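Local coordinates for protein 6-aminohexanoate-dimer hydrolase (Bacillus anthracis, PDB 4GB7) that probably hydrolyses the amide bond of 6-aminohexanoate dimers or related compounds, as a member of the beta-lactamase family, at residues F177-M188 with Y249-I260; L211-R220 with T291-A301. All coordinates share one frame; numbering follows the deposited sequence.

Contact 1. Residues F177-M188 with Y249-I260; sequences FGKATLQQLMDM and YNNGSTETLAWI
With CG beside the backbone N (chi1 -75°) and a second bend at chi2, the selenomethionine Met188 curls its end onto Tyr249 and the start of helix 251-260, while Leu185, with CG beside its N (chi1 -66°), drops between Ser253, Thr256 and Leu257. The contact packs two helices of a beta-lactamase-family protein, probably a serine hydrolase: the axes of 182-186 and 251-260 approach to 9.2 Å. A Schellman motif with Met188 as its C-prime residue ends the shorter helix and turns the chain toward Tyr249. Met188 CE sits over one ring face, 4.3 Å from the centroid, a CH-pi contact; SE, 3.3 Å from Asn250 O, meets the ring obliquely in a Met-aromatic contact. Leu185 and Leu257 run antiparallel side by side, Leu185 CB 3.8 Å from Leu257 CG, and Leu182 meets Ile260 tip to tip through their CD1 atoms. The ring of Phe177 lies across the first helical turn, with Gly252 under one face and Asn250 OD1 at its edge. That oxygen, also bonded to Tyr194, caps the helix by accepting from Gly252 N in its carbonyl plane. Gly252 O is gripped from opposite faces by Thr256 N and Thr256 OG1, the hydroxyl at 2.9 Å.

Contact 2. Residues L211-R220 with T291-A301; sequences LYLASNILPR and TDETKIEQASA
Gln298 reaches out of the loop between strands 287-290 and 303-305 to the last turn of helix 206-214, which closes in a Schellman motif with Asn216 at positive phi. Its chain is extended beyond CG, and NE2 donates to Ser215 OG at 3.0 Å in a nearly straight bond (171°), with the hydroxyl oxygen in the amide plane. Ser215 OG donates to Leu211 O, so the amide is tied to the helix end through a relay. The same NE2 lies at the edge of the Tyr212 ring, and Ile217, pointing against the Gln298 chain, brings CD1 to 3.6 Å from NE2.

Glu293, at the second position of the type I turn Asp292-Lys295, passes its extended chain aslant over Asn216, carboxylate and amide stacked with planes 30° apart. Its OE1 forms a salt bridge with Arg220 NH1 (2.9 Å), approached on the syn side but from out of the carboxylate plane, and accepts a weak second bond from NH2. Arg220 is itself held: NE and NH2 grip Leu213 O side-on, and NH2 also bonds Met228 O. Glu293 N donates to water 2, which also lies 2.8 Å from Ala214 O and from Glu293 OE1. Asp292 OD1 braces the turn from within, accepting three bonds, from Thr294 N (an Asx turn), Thr294 OG1 and Ile296 N.

Leu211, CG anti to its N (chi1 176°), brings CD2 to 3.1 Å from Ser300 OG, a hydroxyl hydrogen-bonded to Glu255, and lays it against Ala301 CB at 3.8 Å. A water bridges Tyr212 OH and Ala301 O, donating to the carbonyl at 3.0 Å.

The centres of contacts 1 and 2 lie about 17 Å apart, yet helix 251-260 and loop 291-301 touch directly. Glu255 OE1, on the helix, probably accepts from Ala299 N (3.0 Å), and Glu255 OE2 lies 2.6 Å from Ser300 OG, a probable hydrogen bond; Ala258 CB packs on Ala299 CB. The two contacts also converge on the likely active site. Tyr249 OH is hydrogen-bonded to Ser140, and Lys143 bonds both Asn251 OD1 and Ser300 O; Ser140, Lys143 and Tyr249 fit the SxxK and tyrosine pattern of this family, consistent with a catalytic centre. A nitrate ion, probably from the crystallisation liquor, lies about 3 Å from the Tyr249 side chain.

Contact 1. Residues F177-M188 with Y249-I260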
loop_
_atom_site.group_PDB
_atom_site.type_symbol
_atom_site.label_atom_id
_atom_site.label_comp_id
_atom_site.label_asym_id
_atom_site.label_seq_id
_atom_site.Cartn_x
_atom_site.Cartn_y
_atom_site.Cartn_z
ATOM N N PHE A 177 -12.545 0.304 -17.458
ATOM C CA PHE A 177 -12.250 -0.676 -16.372
ATOM C C PHE A 177 -13.065 -1.940 -16.520
ATOM O O PHE A 177 -12.614 -3.003 -16.123
ATOM C CB PHE A 177 -12.419 -0.097 -14.961
ATOM C CG PHE A 177 -11.344 0.882 -14.581
ATOM C CD1 PHE A 177 -10.034 0.465 -14.451
ATOM C CD2 PHE A 177 -11.651 2.210 -14.362
ATOM C CE1 PHE A 177 -9.039 1.352 -14.093
ATOM C CE2 PHE A 177 -10.663 3.103 -14.013
ATOM C CZ PHE A 177 -9.367 2.670 -13.909
ATOM N N GLY A 178 -14.247 -1.834 -17.105
ATOM C CA GLY A 178 -15.067 -3.003 -17.381
ATOM C C GLY A 178 -14.514 -4.008 -18.371
ATOM O O GLY A 178 -14.669 -5.259 -18.205
ATOM N N LYS A 179 -13.880 -3.473 -19.398
ATOM C CA LYS A 179 -13.344 -4.240 -20.506
ATOM C C LYS A 179 -12.048 -4.915 -20.162
ATOM O O LYS A 179 -11.634 -5.853 -20.842
ATOM C CB LYS A 179 -13.227 -3.325 -21.750
ATOM C CG LYS A 179 -14.593 -2.940 -22.288
ATOM C CD LYS A 179 -14.592 -1.779 -23.287
ATOM C CE LYS A 179 -14.232 -2.160 -24.697
ATOM N NZ LYS A 179 -14.097 -0.893 -25.487
ATOM N N ALA A 180 -11.366 -4.438 -19.125
ATOM C CA ALA A 180 -10.122 -5.061 -18.708
ATOM C C ALA A 180 -10.385 -6.390 -18.035
ATOM O O ALA A 180 -11.363 -6.539 -17.290
ATOM C CB ALA A 180 -9.401 -4.156 -17.725
ATOM N N THR A 181 -9.479 -7.331 -18.232
ATOM C CA THR A 181 -9.537 -8.578 -17.469
ATOM C C THR A 181 -9.071 -8.312 -16.057
ATOM O O THR A 181 -8.363 -7.326 -15.796
ATOM C CB THR A 181 -8.670 -9.731 -18.039
ATOM O OG1 THR A 181 -7.276 -9.385 -17.966
ATOM C CG2 THR A 181 -9.064 -10.131 -19.481
ATOM N N LEU A 182 -9.442 -9.207 -15.150
ATOM C CA LEU A 182 -9.003 -9.076 -13.776
ATOM C C LEU A 182 -7.475 -9.085 -13.689
ATOM O O LEU A 182 -6.902 -8.298 -12.919
ATOM C CB LEU A 182 -9.588 -10.154 -12.890
ATOM C CG LEU A 182 -10.986 -9.860 -12.385
ATOM C CD1 LEU A 182 -12.011 -9.642 -13.491
ATOM C CD2 LEU A 182 -11.423 -10.958 -11.429
ATOM N N GLN A 183 -6.833 -9.969 -14.450
ATOM C CA GLN A 183 -5.388 -10.049 -14.498
ATOM C C GLN A 183 -4.753 -8.731 -14.957
ATOM O O GLN A 183 -3.764 -8.287 -14.362
ATOM C CB GLN A 183 -4.901 -11.262 -15.313
ATOM C CG GLN A 183 -3.406 -11.531 -15.112
ATOM C CD GLN A 183 -3.054 -11.852 -13.660
ATOM O OE1 GLN A 183 -3.591 -12.771 -13.072
ATOM N NE2 GLN A 183 -2.124 -11.097 -13.090
ATOM N N GLN A 184 -5.313 -8.116 -15.995
ATOM C CA GLN A 184 -4.869 -6.771 -16.443
ATOM C C GLN A 184 -4.944 -5.726 -15.354
ATOM O O GLN A 184 -4.018 -4.890 -15.193
ATOM C CB GLN A 184 -5.609 -6.352 -17.724
ATOM C CG GLN A 184 -5.116 -7.191 -18.897
ATOM C CD GLN A 184 -6.058 -7.137 -20.129
ATOM O OE1 GLN A 184 -7.224 -6.626 -20.054
ATOM N NE2 GLN A 184 -5.589 -7.679 -21.242
ATOM N N LEU A 185 -6.031 -5.767 -14.592
ATOM C CA LEU A 185 -6.202 -4.864 -13.439
ATOM C C LEU A 185 -5.139 -5.145 -12.371
ATOM O O LEU A 185 -4.442 -4.192 -11.855
ATOM C CB LEU A 185 -7.618 -4.976 -12.869
ATOM C CG LEU A 185 -8.762 -4.514 -13.754
ATOM C CD1 LEU A 185 -10.107 -5.078 -13.297
ATOM C CD2 LEU A 185 -8.887 -3.003 -13.857
HETATM N N MSE A 186 -5.014 -6.414 -12.012
HETATM C CA MSE A 186 -3.974 -6.881 -11.061
HETATM C C MSE A 186 -2.556 -6.406 -11.432
HETATM O O MSE A 186 -1.742 -6.039 -10.549
HETATM C CB MSE A 186 -4.000 -8.411 -10.951
HETATM C CG MSE A 186 -5.184 -8.995 -10.197
HETATM SE SE MSE A 186 -4.958 -8.695 -8.302
HETATM C CE MSE A 186 -4.045 -10.339 -7.964
ATOM N N ASP A 187 -2.268 -6.376 -12.738
ATOM C CA ASP A 187 -0.948 -5.991 -13.226
ATOM C C ASP A 187 -0.815 -4.513 -13.617
ATOM O O ASP A 187 0.216 -4.127 -14.203
ATOM C CB ASP A 187 -0.535 -6.900 -14.406
ATOM C CG ASP A 187 -0.237 -8.337 -13.963
ATOM O OD1 ASP A 187 0.151 -8.512 -12.795
ATOM O OD2 ASP A 187 -0.455 -9.271 -14.759
HETATM N N MSE A 188 -1.841 -3.706 -13.350
HETATM C CA MSE A 188 -1.789 -2.288 -13.648
HETATM C C MSE A 188 -1.514 -2.059 -15.156
HETATM O O MSE A 188 -0.699 -1.281 -15.545
HETATM C CB MSE A 188 -0.755 -1.589 -12.756
HETATM C CG MSE A 188 -1.261 -1.426 -11.369
HETATM SE SE MSE A 188 -2.808 -0.419 -11.082
HETATM C CE MSE A 188 -2.543 -0.093 -9.198
ATOM N N TYR A 249 0.113 2.839 -13.927
ATOM C CA TYR A 249 -0.326 2.766 -12.539
ATOM C C TYR A 249 -1.602 3.577 -12.337
ATOM O O TYR A 249 -1.642 4.765 -12.657
ATOM C CB TYR A 249 0.773 3.300 -11.658
ATOM C CG TYR A 249 0.615 3.047 -10.184
ATOM C CD1 TYR A 249 0.974 1.825 -9.609
ATOM C CD2 TYR A 249 0.189 4.040 -9.353
ATOM C CE1 TYR A 249 0.892 1.616 -8.243
ATOM C CE2 TYR A 249 0.076 3.841 -7.988
ATOM C CZ TYR A 249 0.436 2.637 -7.438
ATOM O OH TYR A 249 0.338 2.500 -6.086
ATOM N N ASN A 250 -2.653 2.936 -11.811
ATOM C CA ASN A 250 -3.902 3.630 -11.592
ATOM C C ASN A 250 -4.671 3.068 -10.383
ATOM O O ASN A 250 -5.036 1.899 -10.360
ATOM C CB ASN A 250 -4.771 3.512 -12.855
ATOM C CG ASN A 250 -5.845 4.586 -12.948
ATOM O OD1 ASN A 250 -6.685 4.738 -12.047
ATOM N ND2 ASN A 250 -5.824 5.350 -14.072
ATOM N N ASN A 251 -4.982 3.940 -9.433
ATOM C CA ASN A 251 -5.846 3.596 -8.282
ATOM C C ASN A 251 -7.136 2.913 -8.711
ATOM O O ASN A 251 -7.638 2.034 -8.028
ATOM C CB ASN A 251 -6.245 4.850 -7.529
ATOM C CG ASN A 251 -5.089 5.516 -6.814
ATOM O OD1 ASN A 251 -4.142 4.876 -6.378
ATOM N ND2 ASN A 251 -5.172 6.833 -6.703
ATOM N N GLY A 252 -7.714 3.384 -9.798
ATOM C CA GLY A 252 -8.961 2.856 -10.302
ATOM C C GLY A 252 -8.954 1.386 -10.561
ATOM O O GLY A 252 -10.027 0.724 -10.440
ATOM N N SER A 253 -7.804 0.842 -10.956
ATOM C CA SER A 253 -7.724 -0.593 -11.203
ATOM C C SER A 253 -7.972 -1.384 -9.914
ATOM O O SER A 253 -8.765 -2.318 -9.871
ATOM C CB SER A 253 -6.375 -0.992 -11.826
ATOM O OG SER A 253 -6.214 -0.402 -13.122
ATOM N N THR A 254 -7.312 -0.976 -8.828
ATOM C CA THR A 254 -7.542 -1.608 -7.532
ATOM C C THR A 254 -8.982 -1.396 -7.048
ATOM O O THR A 254 -9.601 -2.310 -6.483
ATOM C CB THR A 254 -6.568 -1.030 -6.504
ATOM O OG1 THR A 254 -5.280 -0.943 -7.100
ATOM C CG2 THR A 254 -6.502 -1.926 -5.233
ATOM N N GLU A 255 -9.536 -0.204 -7.283
ATOM C CA GLU A 255 -10.912 0.098 -6.852
ATOM C C GLU A 255 -11.882 -0.809 -7.577
ATOM O O GLU A 255 -12.872 -1.265 -6.973
ATOM C CB GLU A 255 -11.284 1.549 -7.053
ATOM C CG GLU A 255 -10.458 2.558 -6.247
ATOM C CD GLU A 255 -10.530 2.424 -4.738
ATOM O OE1 GLU A 255 -11.403 1.694 -4.196
ATOM O OE2 GLU A 255 -9.653 3.056 -4.082
ATOM N N THR A 256 -11.599 -1.099 -8.846
ATOM C CA THR A 256 -12.463 -2.020 -9.614
ATOM C C THR A 256 -12.419 -3.437 -9.018
ATOM O O THR A 256 -13.444 -4.114 -8.818
ATOM C CB THR A 256 -12.097 -2.012 -11.093
ATOM O OG1 THR A 256 -12.250 -0.674 -11.635
ATOM C CG2 THR A 256 -13.005 -2.983 -11.908
ATOM N N LEU A 257 -11.223 -3.920 -8.806
ATOM C CA LEU A 257 -11.006 -5.207 -8.147
ATOM C C LEU A 257 -11.742 -5.293 -6.805
ATOM O O LEU A 257 -12.350 -6.281 -6.494
ATOM C CB LEU A 257 -9.492 -5.477 -7.985
ATOM C CG LEU A 257 -8.680 -5.728 -9.254
ATOM C CD1 LEU A 257 -7.189 -5.794 -8.970
ATOM C CD2 LEU A 257 -9.160 -7.010 -9.954
ATOM N N ALA A 258 -11.667 -4.250 -5.994
ATOM C CA ALA A 258 -12.403 -4.230 -4.722
ATOM C C ALA A 258 -13.922 -4.301 -4.912
ATOM O O ALA A 258 -14.611 -4.931 -4.116
ATOM C CB ALA A 258 -11.989 -3.048 -3.859
ATOM N N TRP A 259 -14.441 -3.630 -5.955
ATOM C CA TRP A 259 -15.851 -3.709 -6.279
ATOM C C TRP A 259 -16.242 -5.129 -6.599
ATOM O O TRP A 259 -17.252 -5.614 -6.122
ATOM C CB TRP A 259 -16.170 -2.759 -7.433
ATOM C CG TRP A 259 -17.610 -2.438 -7.675
ATOM C CD1 TRP A 259 -18.752 -2.950 -7.042
ATOM C CD2 TRP A 259 -18.098 -1.454 -8.621
ATOM N NE1 TRP A 259 -19.899 -2.354 -7.536
ATOM C CE2 TRP A 259 -19.565 -1.459 -8.520
ATOM C CE3 TRP A 259 -17.488 -0.603 -9.525
ATOM C CZ2 TRP A 259 -20.345 -0.612 -9.279
ATOM C CZ3 TRP A 259 -18.281 0.244 -10.292
ATOM C CH2 TRP A 259 -19.682 0.229 -10.179
ATOM N N ILE A 260 -15.382 -5.847 -7.299
ATOM C CA ILE A 260 -15.603 -7.258 -7.564
ATOM C C ILE A 260 -15.643 -8.074 -6.263
ATOM O O ILE A 260 -16.551 -8.888 -6.057
ATOM C CB ILE A 260 -14.536 -7.824 -8.512
ATOM C CG1 ILE A 260 -14.661 -7.152 -9.892
ATOM C CG2 ILE A 260 -14.643 -9.338 -8.657
ATOM C CD1 ILE A 260 -13.520 -7.415 -10.831
#

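Contact 2. Residues L211-R220 with T291-A301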
loop_
_atom_site.group_PDB
_atom_site.type_symbol
_atom_site.label_atom_id
_atom_site.label_comp_id
_atom_site.label_asym_id
_atom_site.label_seq_id
_atom_site.Cartn_x
_atom_site.Cartn_y
_atom_site.Cartn_z
ATOM N N LEU A 211 -9.688 10.379 -6.701
ATOM C CA LEU A 211 -10.145 9.430 -5.680
ATOM C C LEU A 211 -10.499 10.169 -4.425
ATOM O O LEU A 211 -11.512 9.908 -3.803
ATOM C CB LEU A 211 -9.036 8.402 -5.397
ATOM C CG LEU A 211 -9.309 7.374 -4.278
ATOM C CD1 LEU A 211 -10.321 6.358 -4.803
ATOM C CD2 LEU A 211 -7.999 6.719 -3.816
ATOM N N TYR A 212 -9.666 11.148 -4.059
ATOM C CA TYR A 212 -9.975 11.933 -2.879
ATOM C C TYR A 212 -11.216 12.856 -3.051
ATOM O O TYR A 212 -11.997 12.965 -2.131
ATOM C CB TYR A 212 -8.765 12.736 -2.433
ATOM C CG TYR A 212 -7.535 11.902 -2.082
ATOM C CD1 TYR A 212 -7.644 10.598 -1.615
ATOM C CD2 TYR A 212 -6.283 12.456 -2.118
ATOM C CE1 TYR A 212 -6.536 9.854 -1.277
ATOM C CE2 TYR A 212 -5.153 11.704 -1.820
ATOM C CZ TYR A 212 -5.275 10.431 -1.360
ATOM O OH TYR A 212 -4.146 9.717 -1.044
ATOM N N LEU A 213 -11.400 13.476 -4.223
ATOM C CA LEU A 213 -12.607 14.245 -4.503
ATOM C C LEU A 213 -13.840 13.321 -4.464
ATOM O O LEU A 213 -14.849 13.638 -3.847
ATOM C CB LEU A 213 -12.511 14.927 -5.846
ATOM C CG LEU A 213 -11.575 16.148 -5.857
ATOM C CD1 LEU A 213 -11.106 16.405 -7.292
ATOM C CD2 LEU A 213 -12.232 17.370 -5.211
ATOM N N ALA A 214 -13.724 12.161 -5.082
ATOM C CA ALA A 214 -14.796 11.131 -5.022
ATOM C C ALA A 214 -15.196 10.734 -3.606
ATOM O O ALA A 214 -16.376 10.432 -3.335
ATOM C CB ALA A 214 -14.393 9.902 -5.825
ATOM N N SER A 215 -14.208 10.739 -2.704
ATOM C CA SER A 215 -14.387 10.353 -1.325
ATOM C C SER A 215 -14.726 11.534 -0.426
ATOM O O SER A 215 -14.815 11.364 0.784
ATOM C CB SER A 215 -13.092 9.728 -0.786
ATOM O OG SER A 215 -12.665 8.653 -1.563
ATOM N N ASN A 216 -14.855 12.731 -1.013
ATOM C CA ASN A 216 -15.209 13.925 -0.283
ATOM C C ASN A 216 -14.155 14.373 0.728
ATOM O O ASN A 216 -14.504 14.920 1.772
ATOM C CB ASN A 216 -16.571 13.750 0.418
ATOM C CG ASN A 216 -17.184 15.076 0.829
ATOM O OD1 ASN A 216 -17.007 16.075 0.148
ATOM N ND2 ASN A 216 -17.904 15.086 1.947
ATOM N N ILE A 217 -12.877 14.108 0.451
ATOM C CA ILE A 217 -11.821 14.494 1.399
ATOM C C ILE A 217 -10.856 15.510 0.788
ATOM O O ILE A 217 -9.832 15.836 1.391
ATOM C CB ILE A 217 -11.073 13.276 2.020
ATOM C CG1 ILE A 217 -10.230 12.500 1.008
ATOM C CG2 ILE A 217 -12.037 12.342 2.725
ATOM C CD1 ILE A 217 -9.353 11.425 1.657
ATOM N N LEU A 218 -11.175 15.978 -0.424
ATOM C CA LEU A 218 -10.641 17.255 -0.943
ATOM C C LEU A 218 -11.825 18.187 -1.186
ATOM O O LEU A 218 -12.967 17.738 -1.275
ATOM C CB LEU A 218 -9.839 17.075 -2.220
ATOM C CG LEU A 218 -8.460 16.425 -2.045
ATOM C CD1 LEU A 218 -7.842 16.097 -3.394
ATOM C CD2 LEU A 218 -7.573 17.339 -1.202
ATOM N N PRO A 219 -11.568 19.500 -1.286
ATOM C CA PRO A 219 -12.689 20.444 -1.350
ATOM C C PRO A 219 -13.426 20.375 -2.684
ATOM O O PRO A 219 -12.782 20.397 -3.752
ATOM C CB PRO A 219 -12.014 21.799 -1.218
ATOM C CG PRO A 219 -10.727 21.502 -0.561
ATOM C CD PRO A 219 -10.298 20.209 -1.146
ATOM N N ARG A 220 -14.754 20.319 -2.621
ATOM C CA ARG A 220 -15.547 20.348 -3.843
ATOM C C ARG A 220 -16.056 21.778 -3.980
ATOM O O ARG A 220 -16.813 22.244 -3.140
ATOM C CB ARG A 220 -16.703 19.368 -3.785
ATOM C CG ARG A 220 -16.330 17.908 -3.713
ATOM C CD ARG A 220 -17.503 17.020 -3.294
ATOM N NE ARG A 220 -17.192 15.581 -3.357
ATOM C CZ ARG A 220 -18.004 14.610 -2.929
ATOM N NH1 ARG A 220 -19.191 14.920 -2.401
ATOM N NH2 ARG A 220 -17.639 13.323 -3.062
ATOM N N THR A 291 -13.253 5.737 3.851
ATOM C CA THR A 291 -14.304 5.459 2.855
ATOM C C THR A 291 -14.817 6.732 2.168
ATOM O O THR A 291 -14.608 7.827 2.645
ATOM C CB THR A 291 -15.518 4.731 3.488
ATOM O OG1 THR A 291 -16.302 5.664 4.267
ATOM C CG2 THR A 291 -15.075 3.530 4.361
ATOM N N ASP A 292 -15.577 6.554 1.091
ATOM C CA ASP A 292 -16.421 7.610 0.550
ATOM C C ASP A 292 -17.703 7.759 1.401
ATOM O O ASP A 292 -17.899 7.050 2.403
ATOM C CB ASP A 292 -16.657 7.401 -0.984
ATOM C CG ASP A 292 -17.562 6.264 -1.320
ATOM O OD1 ASP A 292 -18.314 5.825 -0.449
ATOM O OD2 ASP A 292 -17.540 5.847 -2.528
ATOM N N GLU A 293 -18.565 8.696 1.007
ATOM C CA GLU A 293 -19.742 9.026 1.806
ATOM C C GLU A 293 -20.741 7.877 1.814
ATOM O O GLU A 293 -21.630 7.841 2.669
ATOM C CB GLU A 293 -20.415 10.246 1.252
ATOM C CG GLU A 293 -19.673 11.539 1.415
ATOM C CD GLU A 293 -20.251 12.592 0.479
ATOM O OE1 GLU A 293 -19.892 12.646 -0.748
ATOM O OE2 GLU A 293 -21.099 13.357 0.989
ATOM N N THR A 294 -20.593 6.950 0.866
ATOM C CA THR A 294 -21.417 5.756 0.828
ATOM C C THR A 294 -20.846 4.554 1.575
ATOM O O THR A 294 -21.395 3.459 1.519
ATOM C CB THR A 294 -21.853 5.396 -0.608
ATOM O OG1 THR A 294 -20.779 4.851 -1.373
ATOM C CG2 THR A 294 -22.482 6.610 -1.286
ATOM N N LYS A 295 -19.783 4.795 2.350
ATOM C CA LYS A 295 -19.093 3.761 3.136
ATOM C C LYS A 295 -18.410 2.685 2.276
ATOM O O LYS A 295 -18.088 1.564 2.749
ATOM C CB LYS A 295 -20.003 3.156 4.214
ATOM C CG LYS A 295 -20.639 4.164 5.162
ATOM C CD LYS A 295 -19.621 5.122 5.831
ATOM C CE LYS A 295 -18.332 4.500 6.458
ATOM N NZ LYS A 295 -18.626 3.728 7.724
ATOM N N ILE A 296 -18.124 3.056 1.027
ATOM C CA ILE A 296 -17.255 2.243 0.173
ATOM C C ILE A 296 -15.815 2.623 0.445
ATOM O O ILE A 296 -15.428 3.799 0.340
ATOM C CB ILE A 296 -17.591 2.420 -1.325
ATOM C CG1 ILE A 296 -18.988 1.878 -1.647
ATOM C CG2 ILE A 296 -16.553 1.756 -2.207
ATOM C CD1 ILE A 296 -19.229 0.429 -1.326
ATOM N N GLU A 297 -14.991 1.607 0.726
ATOM C CA GLU A 297 -13.615 1.848 1.110
ATOM C C GLU A 297 -12.765 2.309 -0.092
ATOM O O GLU A 297 -12.989 1.879 -1.208
ATOM C CB GLU A 297 -12.946 0.581 1.666
ATOM C CG GLU A 297 -13.651 -0.066 2.854
ATOM C CD GLU A 297 -14.720 -1.061 2.517
ATOM O OE1 GLU A 297 -15.137 -1.154 1.334
ATOM O OE2 GLU A 297 -15.207 -1.691 3.505
ATOM N N GLN A 298 -11.802 3.206 0.162
ATOM C CA GLN A 298 -10.700 3.451 -0.770
ATOM C C GLN A 298 -9.785 2.242 -0.731
ATOM O O GLN A 298 -8.830 2.237 0.038
ATOM C CB GLN A 298 -9.847 4.652 -0.326
ATOM C CG GLN A 298 -10.559 5.961 -0.370
ATOM C CD GLN A 298 -9.703 7.071 0.170
ATOM O OE1 GLN A 298 -8.623 6.827 0.721
ATOM N NE2 GLN A 298 -10.189 8.281 0.055
ATOM N N ALA A 299 -10.060 1.250 -1.567
ATOM C CA ALA A 299 -9.245 0.068 -1.637
ATOM C C ALA A 299 -7.795 0.352 -2.049
ATOM O O ALA A 299 -6.881 -0.414 -1.727
ATOM C CB ALA A 299 -9.872 -0.936 -2.631
ATOM N N SER A 300 -7.607 1.451 -2.783
ATOM C CA SER A 300 -6.336 1.752 -3.432
ATOM C C SER A 300 -5.451 2.545 -2.525
ATOM O O SER A 300 -4.262 2.594 -2.759
ATOM C CB SER A 300 -6.550 2.526 -4.746
ATOM O OG SER A 300 -7.188 3.763 -4.499
ATOM N N ALA A 301 -6.014 3.148 -1.481
ATOM C CA ALA A 301 -5.209 4.154 -0.737
ATOM C C ALA A 301 -5.611 4.417 0.709
ATOM O O ALA A 301 -4.978 5.262 1.397
ATOM C CB ALA A 301 -5.276 5.462 -1.506
HETATM O O HOH W 1 -4.369 8.249 1.327
HETATM O O HOH W 2 -17.941 10.635 -0.978
HETATM O O HOH W 3 -16.357 10.396 2.975
#